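Side-chain contact in replication protein (Sphinx1.76-related DNA, PDB 6H24), which probably initiates replication of a plasmid as a Rep initiator, represented here by its N-terminal winged-helix domain WH1: residues A[11-16]-A[94-99]. Sequence-based numbering, arbitrary orientation.
Sequences MNASYN and SRWVSQ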
loop_
_atom_site.group_PDB
_atom_site.type_symbol
_atom_site.label_atom_id
_atom_site.label_comp_id
_atom_site.label_asym_id
_atom_site.label_seq_id
_atom_site.Cartn_x
_atom_site.Cartn_y
_atom_site.Cartn_z
ATOM N N MET A 11 1.936 -15.827 -7.153
ATOM C CA MET A 11 1.347 -17.138 -6.909
ATOM C C MET A 11 2.139 -17.912 -5.861
ATOM O O MET A 11 1.555 -18.572 -4.993
ATOM C CB MET A 11 1.272 -17.935 -8.213
ATOM C CG MET A 11 0.342 -17.362 -9.279
ATOM S SD MET A 11 -1.342 -17.029 -8.703
ATOM C CE MET A 11 -1.355 -15.237 -8.746
ATOM N N ASN A 12 3.471 -17.838 -5.913
ATOM C CA ASN A 12 4.271 -18.500 -4.893
ATOM C C ASN A 12 4.006 -17.883 -3.525
ATOM O O ASN A 12 3.918 -18.595 -2.517
ATOM C CB ASN A 12 5.754 -18.418 -5.248
ATOM C CG ASN A 12 6.184 -19.519 -6.199
ATOM O OD1 ASN A 12 6.028 -20.704 -5.907
ATOM N ND2 ASN A 12 6.740 -19.132 -7.341
ATOM N N ALA A 13 3.877 -16.556 -3.470
ATOM C CA ALA A 13 3.561 -15.898 -2.206
ATOM C C ALA A 13 2.157 -16.247 -1.725
ATOM O O ALA A 13 1.901 -16.270 -0.514
ATOM C CB ALA A 13 3.716 -14.383 -2.360
ATOM N N SER A 14 1.242 -16.536 -2.650
ATOM C CA SER A 14 -0.139 -16.831 -2.276
ATOM C C SER A 14 -0.250 -18.053 -1.373
ATOM O O SER A 14 -1.194 -18.146 -0.580
ATOM C CB SER A 14 -0.983 -17.015 -3.542
ATOM O OG SER A 14 -0.812 -18.300 -4.116
ATOM N N TYR A 15 0.689 -18.999 -1.474
ATOM C CA TYR A 15 0.655 -20.181 -0.622
ATOM C C TYR A 15 0.771 -19.838 0.857
ATOM O O TYR A 15 0.428 -20.675 1.701
ATOM C CB TYR A 15 1.783 -21.150 -0.978
ATOM C CG TYR A 15 1.754 -21.726 -2.377
ATOM C CD1 TYR A 15 0.558 -21.920 -3.059
ATOM C CD2 TYR A 15 2.933 -22.095 -3.011
ATOM C CE1 TYR A 15 0.542 -22.461 -4.338
ATOM C CE2 TYR A 15 2.929 -22.630 -4.283
ATOM C CZ TYR A 15 1.734 -22.812 -4.944
ATOM O OH TYR A 15 1.745 -23.349 -6.212
ATOM N N ASN A 16 1.273 -18.651 1.189
ATOM C CA ASN A 16 1.477 -18.295 2.588
ATOM C C ASN A 16 0.211 -17.764 3.241
ATOM O O ASN A 16 0.131 -17.732 4.475
ATOM C CB ASN A 16 2.559 -17.220 2.712
ATOM C CG ASN A 16 3.833 -17.589 1.993
ATOM O OD1 ASN A 16 4.246 -18.747 1.986
ATOM N ND2 ASN A 16 4.466 -16.598 1.374
ATOM N N SER A 94 6.316 -5.153 -2.948
ATOM C CA SER A 94 4.934 -4.692 -2.975
ATOM C C SER A 94 4.154 -5.285 -1.814
ATOM O O SER A 94 4.467 -6.373 -1.331
ATOM C CB SER A 94 4.222 -5.084 -4.295
ATOM O OG SER A 94 2.863 -4.664 -4.313
ATOM N N ARG A 95 3.141 -4.546 -1.369
ATOM C CA ARG A 95 2.107 -5.080 -0.506
ATOM C C ARG A 95 1.061 -5.832 -1.327
ATOM O O ARG A 95 0.997 -5.715 -2.552
ATOM C CB ARG A 95 1.424 -3.954 0.274
ATOM C CG ARG A 95 2.331 -3.209 1.256
ATOM C CD ARG A 95 2.899 -4.143 2.290
ATOM N NE ARG A 95 3.708 -3.435 3.278
ATOM C CZ ARG A 95 4.321 -4.016 4.290
ATOM N NH1 ARG A 95 4.208 -5.325 4.494
ATOM N NH2 ARG A 95 5.042 -3.285 5.129
ATOM N N TRP A 96 0.234 -6.615 -0.628
ATOM C CA TRP A 96 -0.997 -7.131 -1.221
ATOM C C TRP A 96 -2.091 -6.067 -1.211
ATOM O O TRP A 96 -2.798 -5.881 -2.208
ATOM C CB TRP A 96 -1.482 -8.366 -0.451
ATOM C CG TRP A 96 -0.684 -9.597 -0.680
ATOM C CD1 TRP A 96 0.554 -9.877 -0.182
ATOM C CD2 TRP A 96 -1.084 -10.753 -1.433
ATOM N NE1 TRP A 96 0.956 -11.127 -0.587
ATOM C CE2 TRP A 96 -0.030 -11.685 -1.359
ATOM C CE3 TRP A 96 -2.232 -11.086 -2.154
ATOM C CZ2 TRP A 96 -0.083 -12.925 -1.991
ATOM C CZ3 TRP A 96 -2.282 -12.317 -2.782
ATOM C CH2 TRP A 96 -1.218 -13.224 -2.693
ATOM N N VAL A 97 -2.230 -5.359 -0.093
ATOM C CA VAL A 97 -3.236 -4.324 0.095
ATOM C C VAL A 97 -2.549 -3.083 0.663
ATOM O O VAL A 97 -1.624 -3.189 1.474
ATOM C CB VAL A 97 -4.372 -4.805 1.026
ATOM C CG1 VAL A 97 -5.216 -5.881 0.361
ATOM C CG2 VAL A 97 -3.796 -5.347 2.345
ATOM N N SER A 98 -2.981 -1.908 0.209
ATOM C CA SER A 98 -2.441 -0.648 0.696
ATOM C C SER A 98 -3.194 -0.111 1.904
ATOM O O SER A 98 -2.668 0.767 2.609
ATOM C CB SER A 98 -2.487 0.404 -0.414
ATOM O OG SER A 98 -3.810 0.556 -0.902
ATOM N N GLN A 99 -4.404 -0.606 2.154
ATOM C CA GLN A 99 -5.310 -0.025 3.130
ATOM C C GLN A 99 -6.318 -1.083 3.534
ATOM O O GLN A 99 -6.792 -1.840 2.683
ATOM C CB GLN A 99 -6.045 1.190 2.539
ATOM C CG GLN A 99 -6.939 1.974 3.499
ATOM C CD GLN A 99 -7.690 3.098 2.805
ATOM O OE1 GLN A 99 -8.924 3.174 2.861
ATOM N NE2 GLN A 99 -6.955 3.965 2.135
#
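Ser14, on helix 2-14, and Trp96, at the break between strands 88-95 and 97-103, have the nearest CA atoms across the two segments, with 9.8 Å from Ser14 CA to Trp96 CA, so the contact depends on one long side chain. Trp96 covers this distance with its indole, and the far end of the six-membered ring does the touching. CG stands beside the backbone N and anti to the carbonyl carbon (chi1 -73°), a setting that sends the ring out toward the helix. There Trp96 CH2 meets Ser14 CA at 3.8 Å and Ser14 CB at 3.9 Å, while Trp96 CZ2 lies 4.1 Å from the methyl carbon Ala13 CB. The helix therefore meets the indole at its edge, with Ser14 N lying in the ring plane and Ser14 CA near it. No hydrogen bond crosses; this is van der Waals contact between the edge of an aromatic ring and the backbone and beta carbons of Ala13 and Ser14.

The hydroxyl of Ser14 is used within its own segment. With chi1 at 79°, OG sits between the backbone N and the carbonyl carbon and donates to Met11 O, tilted 18° from the carbonyl plane; the modelled length, 2.5 Å from Ser14 OG to Met11 O, is unusually short and to be read with caution. Met11 O also takes a weak bond from Ser14 N. OG is hydrogen-bonded to Gln127 NE2 as well, tying this turn to helix 121-128.

Phe79 meets Trp96 edge-to-face and also touches Ala13. Ala13, Phe79 and Trp96 form a small apolar cluster in the WH1 winged-helix domain of this replication protein, probably a Rep initiator, where the N-terminal helix packs against the junction between two beta-sheets.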